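Local coordinates for protein endo-beta-1,4-glucanase (Bacillus licheniformis, PDB 2JEN) that hydrolyses the beta-1,4-glucan backbone of xyloglucan in plant cell walls as a family 12 glycoside hydrolase, at residues 173-184 / 211-221. The protein carries 1 engineered substitution. Sequence-based numbering, arbitrary orientation.
Sequences ETVSIGGHSWKV and ANLNIRDFTNY
In the beta-jelly-roll of this family 12 glycoside hydrolase, the hairpin 173-184 packs its inner face on helix 215-221 and on strand 211-214 just before it. A type I' turn from Ile177 to His180 closes the hairpin. Ile177 sits at the middle of the contact. Its CG2 lies over the centre of the Phe218 ring, a CH-pi contact at 3.8 Å from the centroid. CG1 stands beside the backbone N (chi1 -62°) and carries CD1 to the tyrosine, 3.8 Å from Tyr221 CB.

Phe218 in turn points its edge at the face of Trp182 in a T-shaped stack. The five-membered ring of Trp182 and the Phe218 ring have centroids 5.1 Å apart and planes at 76°. The indole is pinned by its own hairpin: Trp182 NE1 donates to Ile177 O at 3.0 Å, almost straight at 170°. That carbonyl also accepts from His180 N. Phe202 of strand 195-204 adds a second edge-to-face partner to Phe218.

At the open end of the hairpin, Tyr221 runs up to Val175 and Val184: Val175 CG1 meets it obliquely at CE1, and Val184 CG1 lies at its edge near CE2. Its hydroxyl donates to Glu173 OE2, on the anti side of the carboxylate. The same oxygen forms a salt bridge with Lys226. An alanine in place of Tyr221 would probably leave a gap beside Val175 and Val184 and cost Glu173 its hydroxyl partner.

At the turn, Leu213 CD2 meets His180 CD2 at 3.8 Å and the indole edge. His180 ND1 is hydrogen-bonded to Arg204 NE. Two waters link the segments here. One donates to both Gly178 O and Asn212 O. The other lies in the His180 ring plane, 2.8 Å from His180 NE2, and accepts from Asn212 N.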
ATOM      1  N   GLU A 173      41.574  -5.564  19.222  1.00 12.93           N
ATOM      2  CA  GLU A 173      42.485  -4.446  19.104  1.00 12.89           C
ATOM      3  C   GLU A 173      42.031  -3.520  17.993  1.00 12.64           C
ATOM      4  O   GLU A 173      41.157  -3.872  17.197  1.00 13.74           O
ATOM      5  CB  GLU A 173      43.901  -4.937  18.800  1.00 12.96           C
ATOM      6  CG  GLU A 173      44.073  -5.558  17.444  1.00 12.70           C
ATOM      7  CD  GLU A 173      45.316  -6.427  17.294  1.00 13.89           C
ATOM      8  OE1 GLU A 173      46.061  -6.576  18.279  1.00 18.18           O
ATOM      9  OE2 GLU A 173      45.546  -6.985  16.190  1.00 14.47           O
ATOM     10  N   THR A 174      42.633  -2.333  17.942  1.00 12.66           N
ATOM     11  CA  THR A 174      42.456  -1.375  16.868  1.00 12.83           C
ATOM     12  C   THR A 174      43.647  -1.438  15.950  1.00 13.03           C
ATOM     13  O   THR A 174      44.804  -1.476  16.407  1.00 14.47           O
ATOM     14  CB  THR A 174      42.192  -0.000  17.413  1.00 13.69           C
ATOM     15  OG1 THR A 174      40.989  -0.045  18.189  1.00 16.23           O
ATOM     16  CG2 THR A 174      42.043   1.051  16.321  1.00 15.24           C
ATOM     17  N   VAL A 175      43.384  -1.499  14.647  1.00 13.40           N
ATOM     18  CA  VAL A 175      44.413  -1.654  13.626  1.00 13.20           C
ATOM     19  C   VAL A 175      44.250  -0.648  12.517  1.00 14.15           C
ATOM     20  O   VAL A 175      43.135  -0.174  12.253  1.00 15.73           O
ATOM     21  CB  VAL A 175      44.399  -3.073  12.989  1.00 14.25           C
ATOM     22  CG1 VAL A 175      44.503  -4.094  14.046  1.00 17.43           C
ATOM     23  CG2 VAL A 175      43.083  -3.305  12.175  1.00 16.11           C
ATOM     24  N   SER A 176      45.351  -0.291  11.885  1.00 13.97           N
ATOM     25  CA  SER A 176      45.316   0.527  10.649  0.75 13.04           C
ATOM     26  C   SER A 176      45.531  -0.398   9.466  1.00 14.55           C
ATOM     27  O   SER A 176      46.569  -1.034   9.353  1.00 15.99           O
ATOM     28  CB  SER A 176      46.396   1.609  10.707  0.75 13.91           C
ATOM     29  OG  SER A 176      46.386   2.457   9.569  0.75 14.04           O
ATOM     30  N   ILE A 177      44.508  -0.494   8.593  1.00 14.07           N
ATOM     31  CA  ILE A 177      44.585  -1.283   7.373  1.00 14.25           C
ATOM     32  C   ILE A 177      43.992  -0.465   6.259  1.00 15.58           C
ATOM     33  O   ILE A 177      42.877   0.101   6.396  1.00 15.14           O
ATOM     34  CB  ILE A 177      43.793  -2.607   7.510  1.00 14.60           C
ATOM     35  CG1 ILE A 177      44.360  -3.507   8.609  1.00 15.12           C
ATOM     36  CG2 ILE A 177      43.758  -3.357   6.165  1.00 15.53           C
ATOM     37  CD1 ILE A 177      43.538  -4.779   8.870  1.00 15.44           C
ATOM     38  N   GLY A 178      44.699  -0.390   5.144  1.00 16.89           N
ATOM     39  CA  GLY A 178      44.172   0.264   3.940  1.00 17.06           C
ATOM     40  C   GLY A 178      43.992   1.767   4.087  1.00 17.71           C
ATOM     41  O   GLY A 178      43.225   2.394   3.315  1.00 18.31           O
ATOM     42  N   GLY A 179      44.682   2.375   5.059  1.00 17.33           N
ATOM     43  CA  GLY A 179      44.539   3.795   5.322  1.00 17.97           C
ATOM     44  C   GLY A 179      43.409   4.231   6.238  1.00 17.63           C
ATOM     45  O   GLY A 179      43.100   5.435   6.349  1.00 19.77           O
ATOM     46  N   HIS A 180      42.757   3.247   6.867  1.00 16.48           N
ATOM     47  CA  HIS A 180      41.666   3.477   7.807  1.00 15.38           C
ATOM     48  C   HIS A 180      41.997   2.761   9.121  1.00 14.46           C
ATOM     49  O   HIS A 180      42.670   1.730   9.118  1.00 14.90           O
ATOM     50  CB  HIS A 180      40.354   2.880   7.267  1.00 15.06           C
ATOM     51  CG  HIS A 180      39.896   3.432   5.947  1.00 15.70           C
ATOM     52  ND1 HIS A 180      38.896   4.372   5.852  1.00 18.15           N
ATOM     53  CD2 HIS A 180      40.297   3.177   4.682  1.00 15.76           C
ATOM     54  CE1 HIS A 180      38.688   4.655   4.579  1.00 17.74           C
ATOM     55  NE2 HIS A 180      39.522   3.946   3.843  1.00 17.34           N
ATOM     56  N   SER A 181      41.445   3.273  10.210  1.00 13.91           N
ATOM     57  CA  SER A 181      41.527   2.599  11.514  1.00 13.88           C
ATOM     58  C   SER A 181      40.263   1.808  11.804  1.00 13.36           C
ATOM     59  O   SER A 181      39.155   2.328  11.654  1.00 14.24           O
ATOM     60  CB  SER A 181      41.737   3.604  12.624  1.00 15.04           C
ATOM     61  OG  SER A 181      43.009   4.226  12.409  1.00 18.79           O
ATOM     62  N   TRP A 182      40.437   0.592  12.319  1.00 12.88           N
ATOM     63  CA  TRP A 182      39.364  -0.377  12.528  1.00 12.34           C
ATOM     64  C   TRP A 182      39.480  -0.991  13.905  1.00 12.30           C
ATOM     65  O   TRP A 182      40.551  -1.458  14.303  1.00 14.10           O
ATOM     66  CB  TRP A 182      39.476  -1.524  11.522  1.00 12.51           C
ATOM     67  CG  TRP A 182      39.626  -1.095  10.086  1.00 12.86           C
ATOM     68  CD1 TRP A 182      40.782  -0.978   9.423  1.00 13.12           C
ATOM     69  CD2 TRP A 182      38.597  -0.715   9.178  1.00 12.85           C
ATOM     70  NE1 TRP A 182      40.572  -0.539   8.154  1.00 13.68           N
ATOM     71  CE2 TRP A 182      39.225  -0.384   7.967  1.00 12.41           C
ATOM     72  CE3 TRP A 182      37.195  -0.638   9.266  1.00 12.98           C
ATOM     73  CZ2 TRP A 182      38.504   0.071   6.851  1.00 12.88           C
ATOM     74  CZ3 TRP A 182      36.491  -0.191   8.175  1.00 12.36           C
ATOM     75  CH2 TRP A 182      37.125   0.123   6.970  1.00 13.09           C
ATOM     76  N   LYS A 183      38.363  -1.068  14.615  1.00 12.72           N
ATOM     77  CA  LYS A 183      38.272  -1.914  15.813  1.00 12.43           C
ATOM     78  C   LYS A 183      37.964  -3.336  15.350  1.00 12.18           C
ATOM     79  O   LYS A 183      37.019  -3.552  14.600  1.00 13.01           O
ATOM     80  CB  LYS A 183      37.171  -1.409  16.741  1.00 13.32           C
ATOM     81  CG  LYS A 183      37.405  -0.003  17.213  1.00 16.23           C
ATOM     82  CD  LYS A 183      36.181   0.534  17.952  1.00 19.01           C
ATOM     83  CE  LYS A 183      35.015   0.951  16.934  1.00 24.29           C
ATOM     84  NZ  LYS A 183      33.860   1.669  17.607  1.00 25.93           N
ATOM     85  N   VAL A 184      38.760  -4.297  15.767  1.00 12.37           N
ATOM     86  CA  VAL A 184      38.683  -5.679  15.328  1.00 11.55           C
ATOM     87  C   VAL A 184      38.009  -6.526  16.396  1.00 12.00           C
ATOM     88  O   VAL A 184      38.342  -6.402  17.578  1.00 11.90           O
ATOM     89  CB  VAL A 184      40.076  -6.270  15.045  1.00 11.80           C
ATOM     90  CG1 VAL A 184      40.001  -7.732  14.631  1.00 13.99           C
ATOM     91  CG2 VAL A 184      40.855  -5.402  14.067  1.00 13.23           C
ATOM     92  N   ALA A 211      34.659   4.439   0.585  1.00 14.08           N
ATOM     93  CA  ALA A 211      35.900   3.712   0.819  1.00 14.79           C
ATOM     94  C   ALA A 211      36.323   2.988  -0.421  1.00 14.51           C
ATOM     95  O   ALA A 211      35.531   2.578  -1.246  1.00 15.42           O
ATOM     96  CB  ALA A 211      35.761   2.732   1.961  1.00 16.69           C
ATOM     97  N   ASN A 212      37.629   2.864  -0.561  1.00 14.73           N
ATOM     98  CA  ASN A 212      38.269   2.092  -1.582  1.00 15.35           C
ATOM     99  C   ASN A 212      39.169   1.119  -0.846  1.00 15.94           C
ATOM    100  O   ASN A 212      40.161   1.538  -0.257  1.00 17.19           O
ATOM    101  CB  ASN A 212      39.086   3.047  -2.453  0.50 16.85           C
ATOM    102  CG  ASN A 212      39.397   2.472  -3.776  0.50 20.19           C
ATOM    103  OD1 ASN A 212      39.930   1.377  -3.879  0.50 23.74           O
ATOM    104  ND2 ASN A 212      39.058   3.207  -4.823  0.50 26.67           N
ATOM    105  N   LEU A 213      38.794  -0.151  -0.831  1.00 15.08           N
ATOM    106  CA  LEU A 213      39.470  -1.171  -0.030  1.00 15.02           C
ATOM    107  C   LEU A 213      39.933  -2.337  -0.864  1.00 15.37           C
ATOM    108  O   LEU A 213      39.401  -2.610  -1.939  1.00 19.27           O
ATOM    109  CB  LEU A 213      38.540  -1.692   1.052  1.00 15.75           C
ATOM    110  CG  LEU A 213      37.941  -0.667   1.999  1.00 16.36           C
ATOM    111  CD1 LEU A 213      36.901  -1.317   2.904  1.00 19.21           C
ATOM    112  CD2 LEU A 213      38.983   0.077   2.831  1.00 17.83           C
ATOM    113  N   ASN A 214      40.966  -3.021  -0.399  1.00 14.55           N
ATOM    114  CA  ASN A 214      41.383  -4.280  -0.974  1.00 13.77           C
ATOM    115  C   ASN A 214      41.154  -5.349   0.079  1.00 14.40           C
ATOM    116  O   ASN A 214      41.772  -5.326   1.155  1.00 14.80           O
ATOM    117  CB  ASN A 214      42.865  -4.238  -1.344  1.00 14.64           C
ATOM    118  CG  ASN A 214      43.332  -5.469  -2.051  1.00 14.97           C
ATOM    119  OD1 ASN A 214      42.654  -6.485  -2.150  1.00 15.53           O
ATOM    120  ND2 ASN A 214      44.590  -5.414  -2.530  1.00 19.12           N
ATOM    121  N   ILE A 215      40.202  -6.241  -0.173  1.00 13.78           N
ATOM    122  CA  ILE A 215      39.863  -7.278   0.822  1.00 14.58           C
ATOM    123  C   ILE A 215      41.097  -8.108   1.199  1.00 14.78           C
ATOM    124  O   ILE A 215      41.215  -8.592   2.331  1.00 14.13           O
ATOM    125  CB  ILE A 215      38.693  -8.158   0.346  1.00 14.99           C
ATOM    126  CG1 ILE A 215      37.441  -7.332   0.062  1.00 18.39           C
ATOM    127  CG2 ILE A 215      38.373  -9.255   1.352  1.00 14.88           C
ATOM    128  CD1 ILE A 215      37.104  -6.354   1.107  1.00 18.98           C
ATOM    129  N   ARG A 216      42.034  -8.233   0.265  1.00 14.51           N
ATOM    130  CA  ARG A 216      43.255  -8.983   0.549  1.00 15.13           C
ATOM    131  C   ARG A 216      44.040  -8.392   1.705  1.00 14.65           C
ATOM    132  O   ARG A 216      44.750  -9.123   2.418  1.00 14.57           O
ATOM    133  CB  ARG A 216      44.111  -9.045  -0.711  1.00 15.17           C
ATOM    134  CG  ARG A 216      45.288 -10.035  -0.599  1.00 17.28           C
ATOM    135  CD  ARG A 216      46.141 -10.042  -1.842  1.00 20.47           C
ATOM    136  NE  ARG A 216      46.956  -8.859  -1.839  1.00 24.59           N
ATOM    137  CZ  ARG A 216      47.864  -8.557  -2.768  1.00 27.04           C
ATOM    138  NH1 ARG A 216      48.026  -9.322  -3.826  1.00 26.68           N
ATOM    139  NH2 ARG A 216      48.556  -7.445  -2.651  1.00 29.75           N
ATOM    140  N   ASP A 217      43.971  -7.086   1.912  1.00 13.99           N
ATOM    141  CA  ASP A 217      44.652  -6.498   3.069  1.00 14.32           C
ATOM    142  C   ASP A 217      44.079  -7.061   4.376  1.00 14.67           C
ATOM    143  O   ASP A 217      44.803  -7.230   5.370  1.00 14.55           O
ATOM    144  CB  ASP A 217      44.478  -4.983   3.090  1.00 15.26           C
ATOM    145  CG  ASP A 217      45.125  -4.251   1.918  1.00 17.65           C
ATOM    146  OD1 ASP A 217      45.978  -4.844   1.233  1.00 22.71           O
ATOM    147  OD2 ASP A 217      44.832  -3.034   1.783  1.00 20.09           O
ATOM    148  N   PHE A 218      42.768  -7.278   4.411  1.00 12.50           N
ATOM    149  CA  PHE A 218      42.088  -7.771   5.605  1.00 12.23           C
ATOM    150  C   PHE A 218      42.316  -9.272   5.788  1.00 12.86           C
ATOM    151  O   PHE A 218      42.603  -9.738   6.914  1.00 13.61           O
ATOM    152  CB  PHE A 218      40.589  -7.424   5.520  1.00 12.20           C
ATOM    153  CG  PHE A 218      40.344  -5.960   5.555  1.00 11.73           C
ATOM    154  CD1 PHE A 218      40.479  -5.198   4.404  1.00 13.24           C
ATOM    155  CD2 PHE A 218      40.031  -5.303   6.755  1.00 12.45           C
ATOM    156  CE1 PHE A 218      40.321  -3.810   4.446  1.00 13.33           C
ATOM    157  CE2 PHE A 218      39.862  -3.963   6.794  1.00 13.87           C
ATOM    158  CZ  PHE A 218      39.995  -3.193   5.613  1.00 14.02           C
ATOM    159  N   THR A 219      42.231 -10.059   4.723  1.00 12.65           N
ATOM    160  CA  THR A 219      42.488 -11.492   4.851  1.00 13.45           C
ATOM    161  C   THR A 219      43.975 -11.751   5.175  1.00 14.55           C
ATOM    162  O   THR A 219      44.266 -12.672   5.920  1.00 14.26           O
ATOM    163  CB  THR A 219      42.030 -12.269   3.605  1.00 13.56           C
ATOM    164  OG1 THR A 219      42.681 -11.773   2.413  1.00 13.88           O
ATOM    165  CG2 THR A 219      40.509 -12.164   3.441  1.00 13.71           C
ATOM    166  N   ASN A 220      44.889 -10.951   4.620  1.00 14.90           N
ATOM    167  CA  ASN A 220      46.317 -11.086   5.012  1.00 15.13           C
ATOM    168  C   ASN A 220      46.534 -10.786   6.483  1.00 14.96           C
ATOM    169  O   ASN A 220      47.327 -11.460   7.152  1.00 15.71           O
ATOM    170  CB  ASN A 220      47.191 -10.162   4.175  1.00 15.74           C
ATOM    171  CG  ASN A 220      47.530 -10.744   2.817  1.00 17.28           C
ATOM    172  OD1 ASN A 220      47.277 -11.932   2.528  1.00 19.89           O
ATOM    173  ND2 ASN A 220      48.122  -9.894   1.966  1.00 22.62           N
ATOM    174  N   TYR A 221      45.854  -9.783   7.033  1.00 14.41           N
ATOM    175  CA  TYR A 221      45.943  -9.523   8.480  1.00 14.43           C
ATOM    176  C   TYR A 221      45.458 -10.742   9.230  1.00 14.71           C
ATOM    177  O   TYR A 221      46.131 -11.219  10.134  1.00 14.61           O
ATOM    178  CB  TYR A 221      45.184  -8.254   8.866  1.00 13.95           C
ATOM    179  CG  TYR A 221      44.834  -8.131  10.322  1.00 13.80           C
ATOM    180  CD1 TYR A 221      45.764  -7.644  11.245  1.00 13.89           C
ATOM    181  CD2 TYR A 221      43.588  -8.510  10.818  1.00 13.74           C
ATOM    182  CE1 TYR A 221      45.412  -7.463  12.589  1.00 13.47           C
ATOM    183  CE2 TYR A 221      43.240  -8.336  12.118  1.00 13.73           C
ATOM    184  CZ  TYR A 221      44.153  -7.839  13.012  1.00 13.22           C
ATOM    185  OH  TYR A 221      43.763  -7.701  14.309  1.00 14.28           O
TER
HETATM  186  O   HOH W   1      42.380   0.851   1.177  0.50 12.80           O
HETATM  187  O   HOH W   2      39.392   4.470   1.080  0.50 10.39           O